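Local coordinates for epoxide hydrolase (Aspergillus niger, PDB 3G02), which probably hydrolyses epoxides, as an alpha/beta-hydrolase-fold enzyme whose present form was evolved in the laboratory for enantioselectivity, at residues A[103-108]-A[136-141]. The protein carries 9 engineered substitutions. Numbering follows the deposited sequence.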
loop_
_atom_site.group_PDB
_atom_site.type_symbol
_atom_site.label_atom_id
_atom_site.label_comp_id
_atom_site.label_asym_id
_atom_site.label_seq_id
_atom_site.Cartn_x
_atom_site.Cartn_y
_atom_site.Cartn_z
ATOM N N PHE A 103 -7.763 -37.121 -10.597
ATOM C CA PHE A 103 -7.786 -38.325 -9.779
ATOM C C PHE A 103 -7.381 -39.547 -10.586
ATOM O O PHE A 103 -7.876 -39.768 -11.691
ATOM C CB PHE A 103 -9.170 -38.551 -9.169
ATOM C CG PHE A 103 -9.549 -37.538 -8.125
ATOM C CD1 PHE A 103 -8.858 -37.469 -6.920
ATOM C CD2 PHE A 103 -10.604 -36.665 -8.348
ATOM C CE1 PHE A 103 -9.210 -36.530 -5.950
ATOM C CE2 PHE A 103 -10.967 -35.725 -7.384
ATOM C CZ PHE A 103 -10.271 -35.662 -6.187
ATOM N N SER A 104 -6.472 -40.328 -10.021
ATOM C CA SER A 104 -6.085 -41.596 -10.615
ATOM C C SER A 104 -7.139 -42.660 -10.326
ATOM O O SER A 104 -7.884 -42.558 -9.346
ATOM C CB SER A 104 -4.736 -42.035 -10.063
ATOM O OG SER A 104 -4.333 -43.275 -10.623
ATOM N N GLU A 105 -7.208 -43.666 -11.193
ATOM C CA GLU A 105 -8.042 -44.841 -10.949
ATOM C C GLU A 105 -7.232 -45.930 -10.238
ATOM O O GLU A 105 -7.773 -46.978 -9.876
ATOM C CB GLU A 105 -8.640 -45.372 -12.256
ATOM C CG GLU A 105 -9.818 -44.558 -12.789
ATOM C CD GLU A 105 -10.260 -44.982 -14.183
ATOM O OE1 GLU A 105 -9.930 -46.111 -14.611
ATOM O OE2 GLU A 105 -10.947 -44.183 -14.856
ATOM N N ARG A 106 -5.939 -45.671 -10.038
ATOM C CA ARG A 106 -5.054 -46.592 -9.330
ATOM C C ARG A 106 -5.257 -46.517 -7.822
ATOM O O ARG A 106 -5.361 -45.427 -7.252
ATOM C CB ARG A 106 -3.583 -46.316 -9.659
ATOM C CG ARG A 106 -3.191 -46.591 -11.098
ATOM C CD ARG A 106 -1.927 -47.445 -11.180
ATOM N NE ARG A 106 -0.719 -46.741 -10.755
ATOM C CZ ARG A 106 0.451 -47.331 -10.514
ATOM N NH1 ARG A 106 0.583 -48.649 -10.643
ATOM N NH2 ARG A 106 1.495 -46.605 -10.134
ATOM N N GLU A 107 -5.297 -47.681 -7.177
ATOM C CA GLU A 107 -5.441 -47.754 -5.726
ATOM C C GLU A 107 -4.140 -47.399 -4.994
ATOM O O GLU A 107 -4.165 -47.006 -3.825
ATOM C CB GLU A 107 -5.948 -49.141 -5.307
ATOM C CG GLU A 107 -6.576 -49.206 -3.909
ATOM C CD GLU A 107 -7.859 -48.388 -3.774
ATOM O OE1 GLU A 107 -8.101 -47.855 -2.669
ATOM O OE2 GLU A 107 -8.626 -48.275 -4.759
ATOM N N ASP A 108 -3.009 -47.524 -5.687
ATOM C CA ASP A 108 -1.700 -47.214 -5.101
ATOM C C ASP A 108 -1.231 -45.775 -5.370
ATOM O O ASP A 108 -0.093 -45.417 -5.042
ATOM C CB ASP A 108 -0.639 -48.228 -5.563
ATOM C CG ASP A 108 -0.374 -48.177 -7.064
ATOM O OD1 ASP A 108 0.689 -48.678 -7.489
ATOM O OD2 ASP A 108 -1.215 -47.646 -7.821
ATOM N N TYR A 136 -0.315 -39.430 -19.076
ATOM C CA TYR A 136 -0.928 -40.551 -18.369
ATOM C C TYR A 136 -2.407 -40.664 -18.714
ATOM O O TYR A 136 -3.023 -39.705 -19.177
ATOM C CB TYR A 136 -0.792 -40.361 -16.852
ATOM C CG TYR A 136 0.625 -40.420 -16.323
ATOM C CD1 TYR A 136 1.255 -41.643 -16.103
ATOM C CD2 TYR A 136 1.332 -39.251 -16.028
ATOM C CE1 TYR A 136 2.552 -41.705 -15.615
ATOM C CE2 TYR A 136 2.632 -39.303 -15.540
ATOM C CZ TYR A 136 3.235 -40.535 -15.335
ATOM O OH TYR A 136 4.516 -40.601 -14.850
ATOM N N THR A 137 -2.972 -41.844 -18.475
ATOM C CA THR A 137 -4.420 -42.014 -18.464
ATOM C C THR A 137 -4.831 -42.168 -16.998
ATOM O O THR A 137 -3.960 -42.318 -16.138
ATOM C CB THR A 137 -4.862 -43.256 -19.261
ATOM O OG1 THR A 137 -4.479 -44.438 -18.552
ATOM C CG2 THR A 137 -4.253 -43.263 -20.664
ATOM N N PRO A 138 -6.149 -42.119 -16.700
ATOM C CA PRO A 138 -6.558 -42.371 -15.309
ATOM C C PRO A 138 -6.056 -43.715 -14.774
ATOM O O PRO A 138 -5.794 -43.849 -13.577
ATOM C CB PRO A 138 -8.086 -42.351 -15.387
ATOM C CG PRO A 138 -8.383 -41.463 -16.551
ATOM C CD PRO A 138 -7.308 -41.794 -17.554
ATOM N N GLU A 139 -5.895 -44.685 -15.674
ATOM C CA GLU A 139 -5.397 -46.014 -15.325
ATOM C C GLU A 139 -3.905 -46.022 -14.966
ATOM O O GLU A 139 -3.454 -46.862 -14.188
ATOM C CB GLU A 139 -5.666 -47.005 -16.471
ATOM C CG GLU A 139 -7.151 -47.226 -16.816
ATOM C CD GLU A 139 -7.677 -46.301 -17.913
ATOM O OE1 GLU A 139 -7.034 -45.274 -18.214
ATOM O OE2 GLU A 139 -8.749 -46.602 -18.483
ATOM N N THR A 140 -3.137 -45.089 -15.528
ATOM C CA THR A 140 -1.684 -45.082 -15.338
ATOM C C THR A 140 -1.132 -43.952 -14.457
ATOM O O THR A 140 0.016 -44.027 -14.006
ATOM C CB THR A 140 -0.927 -45.094 -16.690
ATOM O OG1 THR A 140 -1.234 -43.906 -17.427
ATOM C CG2 THR A 140 -1.329 -46.307 -17.519
ATOM N N LEU A 141 -1.946 -42.923 -14.221
ATOM C CA LEU A 141 -1.545 -41.776 -13.407
ATOM C C LEU A 141 -1.063 -42.239 -12.030
ATOM O O LEU A 141 -1.818 -42.880 -11.296
ATOM C CB LEU A 141 -2.708 -40.784 -13.277
ATOM C CG LEU A 141 -2.436 -39.384 -12.710
ATOM C CD1 LEU A 141 -1.570 -38.546 -13.653
ATOM C CD2 LEU A 141 -3.755 -38.678 -12.444
#
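S104 and L141 join two loops at the margin of the alpha/beta hydrolase fold, away from the predicted active-site residues: loop 103-108 leads from strand 95-102 to strand 110-115, while loop 136-141 leads from helix 126-135 to strand 143-148. The centre of the join is an ST turn. OG of S104 accepts the R106 N-H at 2.9 Å and donates to L141 O at 2.6 Å, because a chi1 of 180° carries it beside its own carbonyl carbon. Serine suits this buried place because one small group both closes the turn and ties down a carbonyl of the other loop. A second bond, nearly straight at 169°, runs from E105 N to P138 O at 2.8 Å, the donor standing above the carbonyl plane.

Flanking these bonds, side-chain carbons are set against carboxylate and carbonyl oxygens. The extended chain of E105 lies alongside P138, whose compact ring offers it a nonpolar CB, 3.4 Å from OE2, while OE1 approaches E139 CG. The two carboxylates are 4.1 Å apart between E105 OE1 and E139 OE2, a like-charge pair that exposure to solvent probably softens. T137 OG1 donates to E139 OE1, met on its anti side, which helps to fix the bent E139 chain. L141, a leucine filling a buried place, brings CB to 4.0 Å from S104 CB. R106, long enough to bridge E139 and D108, bends at chi2 and chi3 and lays CG and CD against E139 O. On the other side of R106, D108 OD2 lies above one guanidinium face, offset toward its rim and 3.1 Å from R106 NE, a contact of charges to which no N-H points.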